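Local coordinates for protein involved in catabolism of external DNA (Legionella pneumophila subsp. pneumophila, PDB 2OO3) that probably methylates N6 of a single adenine (position 2030) in 23S ribosomal RNA, with S-adenosyl-L-methionine as the methyl donor, at residues R160-I165 and T191-V196; S217-R222 and I242-Y247; L255-L260 and Y271-G276. All blocks are in the same frame, centred on the assembly; numbering follows the deposited sequence.

Contact 1 of 3, residues R160-I165 and T191-V196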
loop_
_atom_site.group_PDB
_atom_site.type_symbol
_atom_site.label_atom_id
_atom_site.label_comp_id
_atom_site.label_asym_id
_atom_site.label_seq_id
_atom_site.Cartn_x
_atom_site.Cartn_y
_atom_site.Cartn_z
ATOM N N ARG A 160 -1.347 -16.366 9.955
ATOM C CA ARG A 160 -2.087 -15.123 9.790
ATOM C C ARG A 160 -1.100 -14.238 9.070
ATOM O O ARG A 160 0.033 -14.082 9.540
ATOM C CB ARG A 160 -2.322 -14.456 11.143
ATOM C CG ARG A 160 -3.313 -15.095 12.059
ATOM C CD ARG A 160 -3.684 -14.088 13.159
ATOM N NE ARG A 160 -4.501 -12.991 12.635
ATOM C CZ ARG A 160 -4.427 -11.712 13.022
ATOM N NH1 ARG A 160 -3.535 -11.313 13.941
ATOM N NH2 ARG A 160 -5.258 -10.820 12.487
ATOM N N GLY A 161 -1.518 -13.621 7.970
ATOM C CA GLY A 161 -0.585 -12.803 7.179
ATOM C C GLY A 161 -1.235 -11.637 6.471
ATOM O O GLY A 161 -2.362 -11.750 5.969
ATOM N N LEU A 162 -0.510 -10.511 6.445
ATOM C CA LEU A 162 -0.789 -9.402 5.530
ATOM C C LEU A 162 0.369 -9.302 4.512
ATOM O O LEU A 162 1.549 -9.152 4.875
ATOM C CB LEU A 162 -0.966 -8.109 6.317
ATOM C CG LEU A 162 -1.010 -6.826 5.471
ATOM C CD1 LEU A 162 -2.101 -6.916 4.390
ATOM C CD2 LEU A 162 -1.188 -5.608 6.391
ATOM N N ILE A 163 0.038 -9.451 3.232
ATOM C CA ILE A 163 1.042 -9.434 2.178
ATOM C C ILE A 163 0.769 -8.156 1.378
ATOM O O ILE A 163 -0.282 -8.014 0.763
ATOM C CB ILE A 163 0.967 -10.711 1.300
ATOM C CG1 ILE A 163 1.185 -12.000 2.149
ATOM C CG2 ILE A 163 2.064 -10.691 0.264
ATOM C CD1 ILE A 163 -0.134 -12.704 2.591
ATOM N N PHE A 164 1.700 -7.220 1.447
ATOM C CA PHE A 164 1.530 -5.888 0.872
ATOM C C PHE A 164 2.489 -5.768 -0.280
ATOM O O PHE A 164 3.697 -5.781 -0.093
ATOM C CB PHE A 164 1.807 -4.783 1.928
ATOM C CG PHE A 164 1.461 -3.392 1.471
ATOM C CD1 PHE A 164 0.109 -2.970 1.368
ATOM C CD2 PHE A 164 2.466 -2.490 1.174
ATOM C CE1 PHE A 164 -0.203 -1.657 0.944
ATOM C CE2 PHE A 164 2.162 -1.178 0.736
ATOM C CZ PHE A 164 0.833 -0.764 0.628
ATOM N N ILE A 165 1.916 -5.676 -1.482
ATOM C CA ILE A 165 2.668 -5.742 -2.734
ATOM C C ILE A 165 2.619 -4.429 -3.490
ATOM O O ILE A 165 1.556 -4.025 -3.979
ATOM C CB ILE A 165 2.096 -6.891 -3.606
ATOM C CG1 ILE A 165 2.150 -8.205 -2.802
ATOM C CG2 ILE A 165 2.899 -7.018 -4.892
ATOM C CD1 ILE A 165 1.293 -9.323 -3.322
ATOM N N THR A 191 -6.138 -17.950 3.066
ATOM C CA THR A 191 -6.741 -17.111 4.097
ATOM C C THR A 191 -5.920 -15.853 4.392
ATOM O O THR A 191 -6.332 -15.025 5.218
ATOM C CB THR A 191 -6.977 -17.872 5.422
ATOM O OG1 THR A 191 -5.723 -18.330 5.941
ATOM C CG2 THR A 191 -7.958 -19.074 5.221
ATOM N N GLY A 192 -4.781 -15.699 3.709
ATOM C CA GLY A 192 -3.958 -14.500 3.865
ATOM C C GLY A 192 -4.667 -13.273 3.307
ATOM O O GLY A 192 -5.537 -13.385 2.433
ATOM N N LEU A 193 -4.315 -12.109 3.828
ATOM C CA LEU A 193 -4.862 -10.836 3.335
ATOM C C LEU A 193 -3.830 -10.316 2.344
ATOM O O LEU A 193 -2.701 -10.009 2.747
ATOM C CB LEU A 193 -5.070 -9.854 4.494
ATOM C CG LEU A 193 -6.064 -8.698 4.239
ATOM C CD1 LEU A 193 -6.300 -7.895 5.504
ATOM C CD2 LEU A 193 -5.612 -7.783 3.120
ATOM N N TYR A 194 -4.176 -10.320 1.059
ATOM C CA TYR A 194 -3.295 -9.845 -0.014
ATOM C C TYR A 194 -3.733 -8.440 -0.483
ATOM O O TYR A 194 -4.909 -8.214 -0.753
ATOM C CB TYR A 194 -3.325 -10.826 -1.207
ATOM C CG TYR A 194 -2.817 -12.222 -0.840
ATOM C CD1 TYR A 194 -1.474 -12.571 -1.015
ATOM C CD2 TYR A 194 -3.676 -13.189 -0.292
ATOM C CE1 TYR A 194 -1.002 -13.847 -0.669
ATOM C CE2 TYR A 194 -3.191 -14.492 0.060
ATOM C CZ TYR A 194 -1.861 -14.792 -0.134
ATOM O OH TYR A 194 -1.379 -16.050 0.211
ATOM N N CYS A 195 -2.795 -7.505 -0.545
ATOM C CA CYS A 195 -3.090 -6.161 -0.996
ATOM C C CYS A 195 -2.057 -5.765 -2.045
ATOM O O CYS A 195 -0.876 -5.606 -1.741
ATOM C CB CYS A 195 -3.020 -5.184 0.170
ATOM S SG CYS A 195 -3.418 -3.503 -0.295
ATOM N N VAL A 196 -2.495 -5.588 -3.283
ATOM C CA VAL A 196 -1.553 -5.197 -4.349
ATOM C C VAL A 196 -1.982 -3.846 -4.943
ATOM O O VAL A 196 -3.162 -3.650 -5.276
ATOM C CB VAL A 196 -1.419 -6.300 -5.434
ATOM C CG1 VAL A 196 -2.768 -6.642 -6.054
ATOM C CG2 VAL A 196 -0.374 -5.929 -6.531
HETATM O O HOH W 1 -4.440 -13.917 7.436
#
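Strands 161-165 and 193-196 run parallel, their axes 4.8 Å apart and 10° from alignment, and are laced by four nearly straight backbone hydrogen bonds: Leu-193 N to Gly-161 O, Ile-163 N to Leu-193 O, Cys-195 N to Ile-163 O and Ile-165 N to Cys-195 O. Leu-162, Phe-164, Leu-193 and Cys-195 stand on one face, which helix 14-30 covers; Leu-193 and Cys-195 also touch side chains of the adjacent strand 237-243. Here Leu-162 and Leu-193 lie side by side, methyl CD1 of the former 3.8 Å from CD2 of the latter. The small thiol of Cys-195, with SG anti to the backbone N (chi1 -178°), reaches the Phe-164 ring obliquely, SG lying 3.9 Å from CE1. The pair is the strand-to-strand step of a beta-alpha-beta unit in the Rossmann-like methyltransferase sheet, and the intervening helix 174-188 covers the other face, where Ile-165 and Val-196 meet it. On that face Ile-163 turns CD1 over the Tyr-194 ring in a CH-pi contact, 3.9 Å from the centroid and displaced toward the rim. Tyrosine suits this place: its ring offers a flat face to the isoleucine methyl, while its OH bonds Phe-189 O. Further along, the branched chains of Ile-165 and Val-196 bring CG2 against CG2 at 3.8 Å. At the start of the ladder, a water accepts from Gly-161 N and donates to Thr-191 O.

Contact 2 of 3, residues S217-R222 and I242-Y247. With SO4 (sulfate ion), chain C.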
loop_
_atom_site.group_PDB
_atom_site.type_symbol
_atom_site.label_atom_id
_atom_site.label_comp_id
_atom_site.label_asym_id
_atom_site.label_seq_id
_atom_site.Cartn_x
_atom_site.Cartn_y
_atom_site.Cartn_z
ATOM N N SER A 217 -9.665 -15.129 -6.774
ATOM C CA SER A 217 -10.630 -15.210 -5.706
ATOM C C SER A 217 -11.729 -14.191 -5.906
ATOM O O SER A 217 -11.501 -13.082 -6.395
ATOM C CB SER A 217 -9.941 -14.984 -4.342
ATOM O OG SER A 217 -10.900 -15.005 -3.307
ATOM N N SER A 218 -12.930 -14.587 -5.527
ATOM C CA SER A 218 -14.092 -13.726 -5.552
ATOM C C SER A 218 -14.294 -13.015 -4.216
ATOM O O SER A 218 -15.207 -12.173 -4.073
ATOM C CB SER A 218 -15.320 -14.586 -5.809
ATOM O OG SER A 218 -15.312 -15.623 -4.848
ATOM N N LYS A 219 -13.478 -13.335 -3.216
ATOM C CA LYS A 219 -13.605 -12.600 -1.944
ATOM C C LYS A 219 -12.619 -11.445 -2.057
ATOM O O LYS A 219 -11.500 -11.496 -1.497
ATOM C CB LYS A 219 -13.246 -13.461 -0.729
ATOM C CG LYS A 219 -14.198 -14.629 -0.447
ATOM C CD LYS A 219 -13.842 -15.260 0.911
ATOM C CE LYS A 219 -13.779 -16.762 0.832
ATOM N NZ LYS A 219 -12.502 -17.247 0.231
ATOM N N SER A 220 -13.013 -10.422 -2.805
ATOM C CA SER A 220 -12.053 -9.400 -3.233
ATOM C C SER A 220 -12.722 -8.030 -3.244
ATOM O O SER A 220 -13.961 -7.928 -3.335
ATOM C CB SER A 220 -11.580 -9.742 -4.653
ATOM O OG SER A 220 -12.667 -9.614 -5.571
ATOM N N VAL A 221 -11.925 -6.979 -3.115
ATOM C CA VAL A 221 -12.417 -5.641 -3.375
ATOM C C VAL A 221 -11.368 -4.914 -4.206
ATOM O O VAL A 221 -10.142 -5.108 -4.021
ATOM C CB VAL A 221 -12.869 -4.880 -2.076
ATOM C CG1 VAL A 221 -11.688 -4.632 -1.105
ATOM C CG2 VAL A 221 -13.508 -3.549 -2.429
ATOM N N ARG A 222 -11.847 -4.128 -5.161
ATOM C CA ARG A 222 -10.978 -3.307 -5.972
ATOM C C ARG A 222 -11.335 -1.867 -5.664
ATOM O O ARG A 222 -12.521 -1.532 -5.637
ATOM C CB ARG A 222 -11.229 -3.617 -7.452
ATOM C CG ARG A 222 -10.931 -2.427 -8.331
ATOM C CD ARG A 222 -10.691 -2.802 -9.751
ATOM N NE ARG A 222 -11.894 -3.047 -10.513
ATOM C CZ ARG A 222 -12.166 -2.472 -11.698
ATOM N NH1 ARG A 222 -11.341 -1.581 -12.262
ATOM N NH2 ARG A 222 -13.279 -2.793 -12.332
ATOM N N ILE A 242 -7.624 -6.083 -3.192
ATOM C CA ILE A 242 -7.456 -6.726 -1.890
ATOM C C ILE A 242 -8.222 -8.030 -1.887
ATOM O O ILE A 242 -9.400 -8.056 -2.245
ATOM C CB ILE A 242 -7.909 -5.799 -0.693
ATOM C CG1 ILE A 242 -7.068 -4.510 -0.680
ATOM C CG2 ILE A 242 -7.739 -6.538 0.641
ATOM C CD1 ILE A 242 -7.645 -3.361 0.067
ATOM N N ILE A 243 -7.518 -9.106 -1.567
ATOM C CA ILE A 243 -8.125 -10.417 -1.352
ATOM C C ILE A 243 -8.278 -10.644 0.146
ATOM O O ILE A 243 -7.349 -10.398 0.924
ATOM C CB ILE A 243 -7.262 -11.530 -1.940
ATOM C CG1 ILE A 243 -7.086 -11.296 -3.459
ATOM C CG2 ILE A 243 -7.885 -12.937 -1.664
ATOM C CD1 ILE A 243 -6.002 -12.207 -4.139
ATOM N N ASN A 244 -9.463 -11.101 0.530
ATOM C CA ASN A 244 -9.859 -11.267 1.924
ATOM C C ASN A 244 -9.895 -9.943 2.678
ATOM O O ASN A 244 -9.316 -9.815 3.760
ATOM C CB ASN A 244 -8.961 -12.322 2.579
ATOM C CG ASN A 244 -9.177 -13.706 1.952
ATOM O OD1 ASN A 244 -10.312 -14.069 1.596
ATOM N ND2 ASN A 244 -8.104 -14.467 1.798
ATOM N N PRO A 245 -10.577 -8.932 2.104
ATOM C CA PRO A 245 -10.556 -7.681 2.833
ATOM C C PRO A 245 -11.346 -7.779 4.150
ATOM O O PRO A 245 -12.283 -8.605 4.264
ATOM C CB PRO A 245 -11.229 -6.698 1.872
ATOM C CG PRO A 245 -12.169 -7.568 1.050
ATOM C CD PRO A 245 -11.367 -8.847 0.853
ATOM N N PRO A 246 -10.964 -6.957 5.143
ATOM C CA PRO A 246 -11.608 -6.983 6.447
ATOM C C PRO A 246 -13.035 -6.532 6.392
ATOM O O PRO A 246 -13.448 -5.749 5.494
ATOM C CB PRO A 246 -10.807 -5.974 7.256
ATOM C CG PRO A 246 -9.447 -5.887 6.520
ATOM C CD PRO A 246 -9.890 -5.953 5.094
ATOM N N TYR A 247 -13.784 -7.130 7.309
ATOM C CA TYR A 247 -14.999 -6.586 7.862
ATOM C C TYR A 247 -14.965 -5.067 8.050
ATOM O O TYR A 247 -14.161 -4.520 8.852
ATOM C CB TYR A 247 -15.236 -7.230 9.246
ATOM C CG TYR A 247 -16.652 -7.073 9.763
ATOM C CD1 TYR A 247 -17.754 -7.465 8.981
ATOM C CD2 TYR A 247 -16.897 -6.525 11.036
ATOM C CE1 TYR A 247 -19.073 -7.317 9.456
ATOM C CE2 TYR A 247 -18.199 -6.374 11.520
ATOM C CZ TYR A 247 -19.278 -6.772 10.726
ATOM O OH TYR A 247 -20.560 -6.633 11.213
HETATM S S SO4 C . -13.042 -18.033 -3.586
HETATM O O1 SO4 C . -12.659 -16.960 -2.676
HETATM O O2 SO4 C . -11.869 -18.871 -3.835
HETATM O O3 SO4 C . -14.091 -18.826 -2.947
HETATM O O4 SO4 C . -13.507 -17.511 -4.865
HETATM O O HOH W 2 -10.432 -15.864 -0.669
#
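Segments 217-222 and 242-247 run antiparallel: Val-221 and Ile-242 form a hydrogen-bonded pair through two reciprocal bonds (Val-221 N to Ile-242 O, 2.9 Å; Ile-242 N to Val-221 O, 2.8 Å), Ser-220 and Ile-243 the adjoining non-hydrogen-bonded pair. Beyond them Asn-244 N donates to Lys-219 O, 2.9 Å away. Val-221 CG1 touches CB of Ile-242, its cross-strand partner, and CB of Pro-245, 3.7 Å away, as the chain leaves the strand. The rigid proline ring suits this exit: it has no N-H to satisfy, and its CD rests against Lys-219 O. On the face that bears Ile-243, the loop residue Ser-217 brings CB to 3.9 Å from Ile-243 CG2. Ser-217 OG accepts from Lys-219 N, closing an ST turn, and also donates to O1 of a sulfate ion, 2.7 Å away. Bent at chi3 (-133°) and chi4, the Lys-219 chain curls back so that NZ reaches the same O1 at 2.9 Å, while N and OG of Ser-218 both donate to O4; Lys-278 also binds the anion. Short serine hydroxyls can bond the sulfate close to the backbone, and the long, flexible lysine brings it a positive charge. One water joins Ser-217 OG, Lys-219 NZ, Asn-244 OD1 and sulfate O1, linking the segments. Asn-244 ND2 donates to Gly-192 O and Ser-190 O in the loop leading into strand 193-200. The sulfate, probably from the crystallisation liquor, thus sits beside the open end of a beta hairpin of strands 220-226 and 237-243, on the antiparallel side of the methyltransferase sheet.

Contact 3 of 3, residues L255-L260 and Y271-G276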
loop_
_atom_site.group_PDB
_atom_site.type_symbol
_atom_site.label_atom_id
_atom_site.label_comp_id
_atom_site.label_asym_id
_atom_site.label_seq_id
_atom_site.Cartn_x
_atom_site.Cartn_y
_atom_site.Cartn_z
ATOM N N LEU A 255 -15.330 6.330 2.507
ATOM C CA LEU A 255 -15.168 7.627 3.173
ATOM C C LEU A 255 -13.791 8.202 2.845
ATOM O O LEU A 255 -13.662 9.393 2.552
ATOM C CB LEU A 255 -15.342 7.548 4.704
ATOM C CG LEU A 255 -15.186 8.916 5.448
ATOM C CD1 LEU A 255 -15.989 10.072 4.838
ATOM C CD2 LEU A 255 -15.482 8.832 6.963
ATOM N N VAL A 256 -12.763 7.360 2.885
ATOM C CA VAL A 256 -11.419 7.855 2.615
ATOM C C VAL A 256 -11.366 8.415 1.179
ATOM O O VAL A 256 -10.926 9.546 0.956
ATOM C CB VAL A 256 -10.357 6.742 2.787
ATOM C CG1 VAL A 256 -8.965 7.183 2.179
ATOM C CG2 VAL A 256 -10.205 6.352 4.287
ATOM N N LEU A 257 -11.798 7.603 0.213
ATOM C CA LEU A 257 -11.739 7.989 -1.206
ATOM C C LEU A 257 -12.565 9.238 -1.496
ATOM O O LEU A 257 -12.108 10.109 -2.237
ATOM C CB LEU A 257 -12.186 6.839 -2.119
ATOM C CG LEU A 257 -11.280 5.597 -2.128
ATOM C CD1 LEU A 257 -11.999 4.383 -2.757
ATOM C CD2 LEU A 257 -9.977 5.892 -2.887
ATOM N N GLU A 258 -13.766 9.343 -0.914
ATOM C CA GLU A 258 -14.555 10.576 -1.063
ATOM C C GLU A 258 -13.779 11.770 -0.568
ATOM O O GLU A 258 -13.744 12.804 -1.236
ATOM C CB GLU A 258 -15.851 10.548 -0.260
ATOM C CG GLU A 258 -16.858 9.488 -0.612
ATOM C CD GLU A 258 -18.149 9.742 0.166
ATOM O OE1 GLU A 258 -19.019 8.844 0.208
ATOM O OE2 GLU A 258 -18.273 10.872 0.733
ATOM N N THR A 259 -13.190 11.657 0.630
ATOM C CA THR A 259 -12.359 12.745 1.167
ATOM C C THR A 259 -11.202 13.127 0.229
ATOM O O THR A 259 -10.971 14.317 -0.040
ATOM C CB THR A 259 -11.820 12.421 2.590
ATOM O OG1 THR A 259 -12.928 12.113 3.431
ATOM C CG2 THR A 259 -11.109 13.589 3.181
ATOM N N LEU A 260 -10.472 12.134 -0.265
ATOM C CA LEU A 260 -9.331 12.412 -1.160
ATOM C C LEU A 260 -9.712 13.156 -2.471
ATOM O O LEU A 260 -8.954 14.004 -2.978
ATOM C CB LEU A 260 -8.565 11.111 -1.456
ATOM C CG LEU A 260 -7.882 10.507 -0.213
ATOM C CD1 LEU A 260 -7.144 9.257 -0.639
ATOM C CD2 LEU A 260 -6.894 11.547 0.416
ATOM N N TYR A 271 -13.599 8.197 -7.937
ATOM C CA TYR A 271 -13.131 6.955 -7.331
ATOM C C TYR A 271 -14.171 5.896 -7.676
ATOM O O TYR A 271 -15.318 6.209 -8.074
ATOM C CB TYR A 271 -12.978 7.104 -5.787
ATOM C CG TYR A 271 -14.300 7.120 -5.037
ATOM C CD1 TYR A 271 -14.902 5.930 -4.623
ATOM C CD2 TYR A 271 -14.955 8.331 -4.744
ATOM C CE1 TYR A 271 -16.131 5.927 -3.948
ATOM C CE2 TYR A 271 -16.198 8.344 -4.061
ATOM C CZ TYR A 271 -16.766 7.141 -3.673
ATOM O OH TYR A 271 -17.983 7.125 -3.011
ATOM N N MET A 272 -13.782 4.641 -7.506
ATOM C CA MET A 272 -14.719 3.544 -7.563
ATOM C C MET A 272 -14.288 2.449 -6.592
ATOM O O MET A 272 -13.120 2.363 -6.183
ATOM C CB MET A 272 -14.789 2.989 -8.986
ATOM C CG MET A 272 -13.495 2.309 -9.464
ATOM S SD MET A 272 -13.379 0.523 -9.098
ATOM C CE MET A 272 -14.073 -0.116 -10.611
ATOM N N ILE A 273 -15.246 1.614 -6.231
ATOM C CA ILE A 273 -15.060 0.502 -5.329
ATOM C C ILE A 273 -15.921 -0.591 -5.953
ATOM O O ILE A 273 -17.099 -0.343 -6.290
ATOM C CB ILE A 273 -15.614 0.780 -3.920
ATOM C CG1 ILE A 273 -14.925 1.970 -3.273
ATOM C CG2 ILE A 273 -15.415 -0.436 -2.990
ATOM C CD1 ILE A 273 -15.645 2.394 -2.033
ATOM N N GLU A 274 -15.335 -1.764 -6.149
ATOM C CA GLU A 274 -16.053 -2.887 -6.718
ATOM C C GLU A 274 -15.673 -4.140 -5.958
ATOM O O GLU A 274 -14.498 -4.472 -5.838
ATOM C CB GLU A 274 -15.659 -3.023 -8.178
ATOM C CG GLU A 274 -15.978 -4.321 -8.852
ATOM C CD GLU A 274 -15.747 -4.199 -10.350
ATOM O OE1 GLU A 274 -14.656 -4.590 -10.827
ATOM O OE2 GLU A 274 -16.635 -3.628 -11.023
ATOM N N SER A 275 -16.666 -4.849 -5.446
ATOM C CA SER A 275 -16.351 -6.047 -4.723
ATOM C C SER A 275 -16.686 -7.284 -5.542
ATOM O O SER A 275 -17.576 -7.271 -6.423
ATOM C CB SER A 275 -17.096 -6.041 -3.413
ATOM O OG SER A 275 -18.483 -6.000 -3.687
ATOM N N GLY A 276 -15.968 -8.363 -5.247
ATOM C CA GLY A 276 -16.173 -9.624 -5.943
ATOM C C GLY A 276 -17.517 -10.246 -5.651
ATOM O O GLY A 276 -18.282 -9.764 -4.802
#
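Tyr-271 and Leu-257 make most of this contact, with Glu-258 at its edge. Helix 255-260 passes strand 271-275 in nearly the opposite direction, at 166°, with 8.9 Å between the axes, a gap bridged by side chains without any hydrogen bond. Leu-257 sets its CB over one face of the Tyr-271 ring, 4.0 Å from the centroid and 28° off the normal, in a CH-pi contact. That ring is swung up to the helix by a chi1 of 74°, which places CG between the backbone N and the carbonyl carbon. Tyrosine suits this partly exposed place, giving Leu-257 a broad face and carrying its OH to the Glu-258 side. Leucine suits its own because it branches beyond CB: while CB meets the tyrosine, CD1 reaches both Tyr-271 CD1 and Ile-273 CG1, 3.8 Å from each. Here helix 249-263 packs on the strand at the edge of the sheet, 270-275, and also on helix 14-30, through Val-256, Leu-260 and Leu-257; Leu-257 touches Ile-223 of the neighbouring strand as well. The extended chain of Glu-258 passes the hydroxyl end of the ring, CG 3.6 Å from Tyr-271 OH, its carboxylate only modestly tilted from the ring plane. Its aliphatic carbons can pack against the tyrosine while OE1 makes a salt bridge with Lys-254, one helical turn back.

The three contacts step across one mixed sheet, from its parallel part to its edge. Contacts 1 and 2, with centres 10 Å apart, adjoin where strands 193-200 and 237-243 are neighbours: Tyr-194 O lies 2.9 Å from Ile-243 N. Contacts 2 and 3 meet where strands 220-226 and 270-275 are neighbours, joined by the salt bridge of Arg-222 NH2 to Glu-274 OE1, 2.7 Å long. Contacts 1 and 3 do not touch. Contact 1 lies nearest the predicted active site: the Phe-164 side chain is about 4 Å from those of Asp-166, the predicted proton acceptor, and Ser-102, predicted to bind S-adenosyl-L-methionine. The Ile-242 side chain of contact 2 is about 12 Å from that of Asp-166.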